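Local coordinates for putative metal resistance protein (Proteus mirabilis, PDB 6C29), which is the N-terminal periplasmic part of ScsB, a membrane protein that probably acts as a protein-disulfide reductase and primes the disulfide isomerase ScsC, at residues L33-L38 with E90-I95; T44-P49 with W69-P74. All blocks are in the same frame, centred on the assembly; numbering follows the deposited sequence. Where two conformers were deposited one is given.

Interaction 1: L33-L38 with E90-I95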
ATOM      1  N   LEU A  33      14.969   1.011  -0.446  1.00 12.80           N
ATOM      2  CA  LEU A  33      14.146   0.543   0.645  1.00 13.36           C
ATOM      3  C   LEU A  33      13.874   1.690   1.554  1.00 12.37           C
ATOM      4  O   LEU A  33      14.804   2.304   2.060  1.00 12.99           O
ATOM      5  CB  LEU A  33      14.822  -0.566   1.451  1.00 15.17           C
ATOM      6  CG  LEU A  33      14.813  -1.939   0.812  1.00 18.13           C
ATOM      7  CD1 LEU A  33      15.690  -2.882   1.600  1.00 20.96           C
ATOM      8  CD2 LEU A  33      13.380  -2.490   0.764  1.00 15.45           C
ATOM      9  N   LEU A  34      12.613   1.984   1.777  1.00 10.96           N
ATOM     10  CA  LEU A  34      12.194   3.030   2.692  1.00 11.59           C
ATOM     11  C   LEU A  34      11.611   2.387   3.938  1.00 11.27           C
ATOM     12  O   LEU A  34      10.528   1.829   3.890  1.00 12.82           O
ATOM     13  CB  LEU A  34      11.170   3.941   2.047  1.00 12.28           C
ATOM     14  CG  LEU A  34      10.614   4.998   2.956  1.00 14.84           C
ATOM     15  CD1 LEU A  34      11.715   5.973   3.358  1.00 17.18           C
ATOM     16  CD2 LEU A  34       9.477   5.726   2.254  1.00 17.47           C
ATOM     17  N   GLU A  35      12.318   2.445   5.060  1.00 10.72           N
ATOM     18  CA  GLU A  35      11.863   1.886   6.318  1.00  9.97           C
ATOM     19  C   GLU A  35      11.184   2.982   7.135  1.00  9.68           C
ATOM     20  O   GLU A  35      11.701   4.100   7.233  1.00 12.75           O
ATOM     21  CB  GLU A  35      13.030   1.329   7.139  1.00 11.38           C
ATOM     22  CG  GLU A  35      13.804   0.224   6.454  1.00 14.55           C
ATOM     23  CD  GLU A  35      15.102  -0.086   7.193  1.00 19.25           C
ATOM     24  OE1 GLU A  35      15.075  -0.877   8.178  1.00 21.37           O
ATOM     25  OE2 GLU A  35      16.137   0.528   6.849  1.00 20.19           O
ATOM     26  N   VAL A  36      10.037   2.653   7.712  1.00  9.42           N
ATOM     27  CA  VAL A  36       9.301   3.542   8.581  1.00  9.81           C
ATOM     28  C   VAL A  36       9.023   2.847   9.888  1.00 11.03           C
ATOM     29  O   VAL A  36       8.418   1.779   9.898  1.00 13.52           O
ATOM     30  CB  VAL A  36       7.999   3.981   7.952  1.00 11.70           C
ATOM     31  CG1 VAL A  36       7.253   4.893   8.873  1.00 13.39           C
ATOM     32  CG2 VAL A  36       8.250   4.672   6.616  1.00 12.30           C
ATOM     33  N   GLN A  37       9.496   3.432  10.994  0.60 10.82           N
ATOM     34  CA  GLN A  37       9.273   2.940  12.357  0.60 11.06           C
ATOM     35  C   GLN A  37       8.358   3.896  13.093  0.60 11.15           C
ATOM     36  O   GLN A  37       8.685   5.072  13.188  0.60 12.32           O
ATOM     37  CB  GLN A  37      10.598   2.831  13.121  0.60 16.54           C
ATOM     38  CG  GLN A  37      11.476   1.645  12.756  0.60 21.16           C
ATOM     39  CD  GLN A  37      11.125   0.360  13.503  0.60 31.18           C
ATOM     40  OE1 GLN A  37      10.570   0.382  14.603  0.60 31.82           O
ATOM     41  NE2 GLN A  37      11.451  -0.773  12.892  0.60 33.86           N
ATOM     42  N   LEU A  38       7.261   3.388  13.651  1.00 11.11           N
ATOM     43  CA  LEU A  38       6.234   4.200  14.275  1.00 12.01           C
ATOM     44  C   LEU A  38       6.121   3.950  15.764  1.00 13.88           C
ATOM     45  O   LEU A  38       6.182   2.803  16.209  1.00 15.62           O
ATOM     46  CB  LEU A  38       4.907   3.861  13.639  1.00 13.73           C
ATOM     47  CG  LEU A  38       4.875   4.086  12.131  1.00 15.41           C
ATOM     48  CD1 LEU A  38       3.705   3.314  11.534  1.00 18.81           C
ATOM     49  CD2 LEU A  38       4.692   5.544  11.830  1.00 16.13           C
ATOM     50  N   GLU A  90       5.534  -0.745  12.092  1.00 11.95           N
ATOM     51  CA  GLU A  90       6.615  -0.547  11.161  1.00 12.51           C
ATOM     52  C   GLU A  90       6.244  -1.080   9.804  1.00 12.64           C
ATOM     53  O   GLU A  90       5.429  -1.997   9.705  1.00 14.65           O
ATOM     54  CB  GLU A  90       7.894  -1.209  11.650  1.00 14.02           C
ATOM     55  CG  GLU A  90       7.752  -2.648  11.952  1.00 19.61           C
ATOM     56  CD  GLU A  90       9.063  -3.182  12.474  1.00 25.16           C
ATOM     57  OE1 GLU A  90       9.894  -3.541  11.604  1.00 27.58           O
ATOM     58  OE2 GLU A  90       9.273  -3.158  13.724  1.00 21.62           O
ATOM     59  N   VAL A  91       6.781  -0.459   8.771  1.00  9.96           N
ATOM     60  CA  VAL A  91       6.561  -0.910   7.421  1.00  9.98           C
ATOM     61  C   VAL A  91       7.799  -0.572   6.589  1.00 10.89           C
ATOM     62  O   VAL A  91       8.472   0.425   6.851  1.00 11.39           O
ATOM     63  CB  VAL A  91       5.288  -0.272   6.827  1.00 10.58           C
ATOM     64  CG1 VAL A  91       5.369   1.257   6.832  1.00 12.68           C
ATOM     65  CG2 VAL A  91       5.014  -0.776   5.435  1.00 13.01           C
ATOM     66  N   VAL A  92       8.100  -1.394   5.593  1.00 10.65           N
ATOM     67  CA  VAL A  92       9.222  -1.161   4.673  1.00 10.05           C
ATOM     68  C   VAL A  92       8.724  -1.170   3.247  1.00  9.34           C
ATOM     69  O   VAL A  92       8.162  -2.172   2.804  1.00 10.34           O
ATOM     70  CB  VAL A  92      10.317  -2.229   4.812  1.00 10.81           C
ATOM     71  CG1 VAL A  92      11.503  -1.898   3.895  1.00 11.42           C
ATOM     72  CG2 VAL A  92      10.791  -2.303   6.220  1.00 13.68           C
ATOM     73  N   PHE A  93       8.894  -0.055   2.533  1.00  8.40           N
ATOM     74  CA  PHE A  93       8.457   0.090   1.165  1.00  9.21           C
ATOM     75  C   PHE A  93       9.613  -0.162   0.199  1.00 10.25           C
ATOM     76  O   PHE A  93      10.570   0.607   0.187  1.00 12.04           O
ATOM     77  CB  PHE A  93       7.885   1.496   0.930  1.00 11.13           C
ATOM     78  CG  PHE A  93       6.713   1.834   1.801  1.00 10.18           C
ATOM     79  CD1 PHE A  93       5.485   1.268   1.567  1.00  9.85           C
ATOM     80  CD2 PHE A  93       6.831   2.735   2.859  1.00 11.07           C
ATOM     81  CE1 PHE A  93       4.401   1.563   2.357  1.00 11.04           C
ATOM     82  CE2 PHE A  93       5.737   3.035   3.651  1.00 12.41           C
ATOM     83  CZ  PHE A  93       4.516   2.452   3.396  1.00 11.95           C
ATOM     84  N   PRO A  94       9.553  -1.237  -0.601  1.00 10.14           N
ATOM     85  CA  PRO A  94      10.486  -1.366  -1.721  1.00 10.77           C
ATOM     86  C   PRO A  94      10.061  -0.498  -2.895  1.00 12.03           C
ATOM     87  O   PRO A  94       8.883  -0.520  -3.265  1.00 13.75           O
ATOM     88  CB  PRO A  94      10.415  -2.850  -2.085  1.00 10.77           C
ATOM     89  CG  PRO A  94       9.331  -3.455  -1.207  1.00 12.30           C
ATOM     90  CD  PRO A  94       8.587  -2.337  -0.571  1.00  9.90           C
ATOM     91  N   ILE A  95      11.009   0.240  -3.445  1.00 12.88           N
ATOM     92  CA  ILE A  95      10.802   1.178  -4.522  1.00 13.63           C
ATOM     93  C   ILE A  95      11.844   0.889  -5.603  1.00 14.60           C
ATOM     94  O   ILE A  95      12.961   0.466  -5.295  1.00 15.51           O
ATOM     95  CB  ILE A  95      10.925   2.610  -4.012  1.00 16.28           C
ATOM     96  CG1 ILE A  95       9.847   2.877  -2.948  1.00 16.20           C
ATOM     97  CG2 ILE A  95      10.798   3.595  -5.142  1.00 21.42           C
ATOM     98  CD1 ILE A  95      10.157   4.039  -2.066  1.00 20.19           C
TER

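Interaction 2: T44-P49 with W69-P74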
ATOM      1  N   THR A  44       0.678   4.482   9.553  1.00 11.01           N
ATOM      2  CA  THR A  44       0.717   5.176   8.287  1.00 11.17           C
ATOM      3  C   THR A  44      -0.230   4.445   7.356  1.00 11.22           C
ATOM      4  O   THR A  44      -0.933   3.544   7.788  1.00 13.28           O
ATOM      5  CB  THR A  44       2.127   5.309   7.739  1.00 12.55           C
ATOM      6  OG1 THR A  44       2.132   6.163   6.577  1.00 13.85           O
ATOM      7  CG2 THR A  44       2.775   3.976   7.411  1.00 13.11           C
ATOM      8  N   TYR A  45      -0.338   4.947   6.137  1.00 11.28           N
ATOM      9  CA  TYR A  45      -1.426   4.560   5.255  1.00 11.16           C
ATOM     10  C   TYR A  45      -0.990   3.781   4.040  1.00  9.97           C
ATOM     11  O   TYR A  45       0.128   3.866   3.572  1.00 11.14           O
ATOM     12  CB  TYR A  45      -2.136   5.795   4.777  1.00 11.97           C
ATOM     13  CG  TYR A  45      -2.831   6.635   5.811  1.00 13.53           C
ATOM     14  CD1 TYR A  45      -4.157   6.410   6.137  1.00 13.93           C
ATOM     15  CD2 TYR A  45      -2.174   7.688   6.409  1.00 16.63           C
ATOM     16  CE1 TYR A  45      -4.827   7.223   7.054  1.00 16.90           C
ATOM     17  CE2 TYR A  45      -2.821   8.504   7.309  1.00 18.03           C
ATOM     18  CZ  TYR A  45      -4.156   8.265   7.621  1.00 18.44           C
ATOM     19  OH  TYR A  45      -4.802   9.081   8.511  1.00 19.46           O
ATOM     20  N   TRP A  46      -1.947   3.032   3.525  1.00 10.69           N
ATOM     21  CA  TRP A  46      -1.815   2.324   2.268  1.00  9.81           C
ATOM     22  C   TRP A  46      -2.079   3.264   1.106  1.00 11.96           C
ATOM     23  O   TRP A  46      -2.444   4.424   1.310  1.00 13.64           O
ATOM     24  CB  TRP A  46      -2.798   1.159   2.280  1.00 10.98           C
ATOM     25  CG  TRP A  46      -2.705   0.118   1.199  1.00 10.81           C
ATOM     26  CD1 TRP A  46      -1.592  -0.504   0.752  1.00 10.90           C
ATOM     27  CD2 TRP A  46      -3.803  -0.458   0.480  1.00 10.29           C
ATOM     28  NE1 TRP A  46      -1.913  -1.427  -0.218  1.00 10.19           N
ATOM     29  CE2 TRP A  46      -3.267  -1.420  -0.393  1.00 10.27           C
ATOM     30  CE3 TRP A  46      -5.189  -0.254   0.486  1.00 11.07           C
ATOM     31  CZ2 TRP A  46      -4.039  -2.171  -1.252  1.00 10.69           C
ATOM     32  CZ3 TRP A  46      -5.968  -1.030  -0.383  1.00 12.55           C
ATOM     33  CH2 TRP A  46      -5.380  -1.980  -1.222  1.00 12.78           C
ATOM     34  N   ARG A  47      -1.961   2.748  -0.108  1.00 13.21           N
ATOM     35  CA  ARG A  47      -2.193   3.593  -1.285  1.00 15.72           C
ATOM     36  C   ARG A  47      -3.625   4.118  -1.367  1.00 17.04           C
ATOM     37  O   ARG A  47      -3.861   5.179  -1.953  1.00 20.57           O
ATOM     38  CB  ARG A  47      -1.853   2.825  -2.558  1.00 18.19           C
ATOM     39  CG  ARG A  47      -2.724   1.640  -2.814  1.00 20.13           C
ATOM     40  CD  ARG A  47      -2.281   0.890  -4.062  1.00 19.74           C
ATOM     41  NE  ARG A  47      -3.202  -0.210  -4.252  1.00 16.01           N
ATOM     42  CZ  ARG A  47      -2.863  -1.471  -4.466  1.00 15.22           C
ATOM     43  NH1 ARG A  47      -1.565  -1.823  -4.592  1.00 16.27           N
ATOM     44  NH2 ARG A  47      -3.806  -2.383  -4.572  1.00 15.51           N
ATOM     45  N   SER A  48      -4.579   3.361  -0.827  1.00 15.09           N
ATOM     46  CA  SER A  48      -5.973   3.774  -0.645  1.00 16.75           C
ATOM     47  C   SER A  48      -6.229   3.866   0.849  1.00 16.99           C
ATOM     48  O   SER A  48      -6.492   2.883   1.509  1.00 16.61           O
ATOM     49  CB  SER A  48      -6.935   2.784  -1.292  1.00 18.55           C
ATOM     50  OG  SER A  48      -6.781   2.832  -2.712  1.00 18.75           O
ATOM     51  N   PRO A  49      -6.100   5.055   1.404  1.00 16.58           N
ATOM     52  CA  PRO A  49      -6.027   5.173   2.856  1.00 18.00           C
ATOM     53  C   PRO A  49      -7.353   5.029   3.560  1.00 21.99           C
ATOM     54  O   PRO A  49      -7.366   4.751   4.765  1.00 23.01           O
ATOM     55  CB  PRO A  49      -5.481   6.580   3.041  1.00 19.54           C
ATOM     56  CG  PRO A  49      -5.941   7.319   1.848  1.00 25.86           C
ATOM     57  CD  PRO A  49      -5.907   6.343   0.721  1.00 20.61           C
ATOM     58  N   TRP A  69       6.410   1.857  -6.831  1.00 16.46           N
ATOM     59  CA  TRP A  69       6.307   1.817  -5.373  1.00 14.37           C
ATOM     60  C   TRP A  69       5.535   0.546  -5.021  1.00 14.87           C
ATOM     61  O   TRP A  69       4.361   0.387  -5.376  1.00 16.81           O
ATOM     62  CB  TRP A  69       5.589   3.049  -4.842  1.00 14.69           C
ATOM     63  CG  TRP A  69       5.450   3.178  -3.362  1.00 15.76           C
ATOM     64  CD1 TRP A  69       4.783   2.317  -2.528  1.00 17.06           C
ATOM     65  CD2 TRP A  69       5.934   4.240  -2.540  1.00 14.93           C
ATOM     66  NE1 TRP A  69       4.838   2.783  -1.235  1.00 16.09           N
ATOM     67  CE2 TRP A  69       5.553   3.958  -1.211  1.00 14.61           C
ATOM     68  CE3 TRP A  69       6.677   5.403  -2.795  1.00 16.88           C
ATOM     69  CZ2 TRP A  69       5.853   4.796  -0.151  1.00 17.02           C
ATOM     70  CZ3 TRP A  69       6.984   6.225  -1.748  1.00 17.33           C
ATOM     71  CH2 TRP A  69       6.582   5.918  -0.431  1.00 16.88           C
ATOM     72  N   HIS A  70       6.214  -0.380  -4.377  1.00 13.15           N
ATOM     73  CA  HIS A  70       5.585  -1.647  -4.035  1.00 13.13           C
ATOM     74  C   HIS A  70       4.954  -1.480  -2.668  1.00 12.73           C
ATOM     75  O   HIS A  70       5.581  -1.024  -1.710  1.00 13.64           O
ATOM     76  CB  HIS A  70       6.595  -2.794  -4.003  1.00 14.68           C
ATOM     77  CG  HIS A  70       7.302  -3.028  -5.292  1.00 15.84           C
ATOM     78  ND1 HIS A  70       6.779  -3.809  -6.299  1.00 19.46           N
ATOM     79  CD2 HIS A  70       8.519  -2.625  -5.724  1.00 16.93           C
ATOM     80  CE1 HIS A  70       7.637  -3.856  -7.304  1.00 22.00           C
ATOM     81  NE2 HIS A  70       8.696  -3.142  -6.983  1.00 20.48           N
ATOM     82  N   TRP A  71       3.684  -1.840  -2.565  1.00 13.34           N
ATOM     83  CA  TRP A  71       2.961  -1.661  -1.327  1.00 11.80           C
ATOM     84  C   TRP A  71       2.842  -2.971  -0.573  1.00  9.12           C
ATOM     85  O   TRP A  71       2.196  -3.902  -1.056  1.00 14.84           O
ATOM     86  CB  TRP A  71       1.567  -1.107  -1.591  1.00 12.15           C
ATOM     87  CG  TRP A  71       1.563   0.277  -2.150  1.00 12.36           C
ATOM     88  CD1 TRP A  71       1.553   0.626  -3.457  1.00 13.54           C
ATOM     89  CD2 TRP A  71       1.571   1.501  -1.398  1.00 12.31           C
ATOM     90  NE1 TRP A  71       1.557   2.004  -3.585  1.00 15.07           N
ATOM     91  CE2 TRP A  71       1.577   2.560  -2.330  1.00 14.49           C
ATOM     92  CE3 TRP A  71       1.600   1.805  -0.036  1.00 11.79           C
ATOM     93  CZ2 TRP A  71       1.593   3.904  -1.921  1.00 14.47           C
ATOM     94  CZ3 TRP A  71       1.595   3.132   0.357  1.00 13.41           C
ATOM     95  CH2 TRP A  71       1.620   4.158  -0.576  1.00 13.65           C
ATOM     96  N   PRO A  72       3.426  -3.073   0.610  1.00 11.33           N
ATOM     97  CA  PRO A  72       3.221  -4.260   1.419  1.00  9.12           C
ATOM     98  C   PRO A  72       1.758  -4.466   1.708  1.00  8.73           C
ATOM     99  O   PRO A  72       0.965  -3.497   1.742  1.00 13.75           O
ATOM    100  CB  PRO A  72       4.032  -3.976   2.683  1.00 10.26           C
ATOM    101  CG  PRO A  72       5.107  -3.014   2.191  1.00 11.26           C
ATOM    102  CD  PRO A  72       4.389  -2.141   1.235  1.00 10.27           C
ATOM    103  N   SER A  73       1.386  -5.719   1.902  1.00 10.86           N
ATOM    104  CA  SER A  73       0.007  -6.050   2.149  1.00  9.10           C
ATOM    105  C   SER A  73      -0.489  -5.239   3.354  1.00 11.33           C
ATOM    106  O   SER A  73       0.176  -5.260   4.400  1.00 12.46           O
ATOM    107  CB  SER A  73      -0.123  -7.564   2.379  1.00 11.87           C
ATOM    108  OG  SER A  73      -1.458  -7.955   2.252  1.00 14.38           O
ATOM    109  N   PRO A  74      -1.637  -4.537   3.241  1.00 11.87           N
ATOM    110  CA  PRO A  74      -2.047  -3.629   4.327  1.00 11.11           C
ATOM    111  C   PRO A  74      -2.869  -4.295   5.409  1.00 11.45           C
ATOM    112  O   PRO A  74      -3.220  -5.480   5.337  1.00 12.22           O
ATOM    113  CB  PRO A  74      -2.899  -2.586   3.591  1.00 12.92           C
ATOM    114  CG  PRO A  74      -3.587  -3.431   2.529  1.00 14.17           C
ATOM    115  CD  PRO A  74      -2.530  -4.409   2.070  1.00 12.88           C
TER
HETATM  116  O   HOH W   1      -0.666  -3.754  -1.360  1.00 10.76           O

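Interaction 1: L33-L38 with E90-I95
Leu34 and Phe93 face each other on two neighbouring antiparallel strands of an immunoglobulin-fold domain, the one that matches the N-terminal domain of DsbD. Their side chains run side by side and point the same way, into the interior of the domain. Leu34 CD2 lies 4.0 Å from Phe93 CD2. Val36 and Val91 form the next pair on this face. Val91 CG1 sits between its own backbone N and carbonyl carbon (chi1 58°), and from there it meets Val36 CB at 3.9 Å. The other methyl of Val91, CG2, rests over one face of the Phe93 ring, offset toward the rim. Val36 CG2 comes to the edge of the same ring, near its plane. Trp69, Trp71 and Tyr87 also meet this ring, so Phe93 belongs to an aromatic cluster.

The other face of the sheet carries Leu33, Glu35, Gln37, Glu90, Val92 and Pro94. Leu33 reaches across obliquely, and its CD2 touches Val92 CG1 at 3.7 Å and also packs on Pro94. Tyr141 of helix 137-145 covers both Leu33 and Pro94. Val92 lies alongside the aliphatic part of Glu35, with CG2 3.9 Å from Glu35 CG. The carboxylate of Glu35 turns to the next strand, where OE2 forms a salt bridge with Arg19. Gln37 has two conformers, and in one of them its amide lies beside the Glu90 carboxylate.

Four backbone hydrogen bonds join the strands. Leu34 and Phe93 exchange one pair, Val36 and Val91 the other. The bond from Val36 N to Val91 O measures 2.9 Å, and its donor lies nearly along the C=O axis, at a C=O...N angle of 175°.

Interaction 2: T44-P49 with W69-P74
Pro74 lays CG over one face of the Trp46 indole. This atom sits over the centre of the indole, 3.6 Å from Trp46 CE2, in a CH-pi contact only 11° off the normal of the five-membered ring. Arg47 CG lies over the opposite face, so the indole is held between the proline and the arginine chain. At its edge, in the ring plane, Trp46 NE1 donates to a water at 2.9 Å. The same water donates to Trp71 O and so bridges the two segments.

Trp71 takes a second CH-pi contact. Arg47 CB lies over one face of its indole, toward the rim, and approaches Trp71 CE2 at 3.4 Å. Trp69 CD1 lies over the opposite face. The five-membered rings of Trp46 and Trp71 are almost perpendicular, at 84°. Trp71 CB lies 3.8 Å from Trp46 NE1. Tyr45 O lies 3.6 Å from Trp71 CZ3; this buried oxygen has no polar partner in the model.

These residues lie where strand 43-45 of the first immunoglobulin-fold domain runs into a loop, opposite the loop between strands 68-69 and 75-77. Strand 84-88 backs both sides: Tyr87 touches Trp46 and Trp71, and its hydroxyl bonds to Pro72 O.

Arg47 leaves its backbone with CG between N and the carbonyl carbon (chi1 64°). The chain then runs extended to NE. Its guanidinium stands nearly at right angles to the Trp71 ring, with Trp71 CD1 at its edge. The second immunoglobulin-fold domain meets this site. From it, Asp186 forms a salt bridge and Gln239 a hydrogen bond with Arg47 NH2, Val230 packs on Trp46, and Ser237 OG hydrogen-bonds to Ser73 OG.

After strands 8-10 and 16-24 the chain runs through strand 30-38, then strand 43-45 and the loop after it. It returns through 69-74 to close interaction 2. Only later does strand 90-97 come back beside strand 30-38 and close interaction 1. The smaller loop, with 19 residues between its segments, therefore lies within the larger one, with 51. Interaction 1 joins the two central strands of a four-stranded sheet. Interaction 2 ties strand 43-45 and the residues after it to the loop that leaves the edge strand 68-69 of that sheet. The two contacts touch: Pro94 O and His70 N lie 2.9 Å apart, probably hydrogen-bonded, and Phe93 CD1 packs 3.6 Å from Pro72 CD.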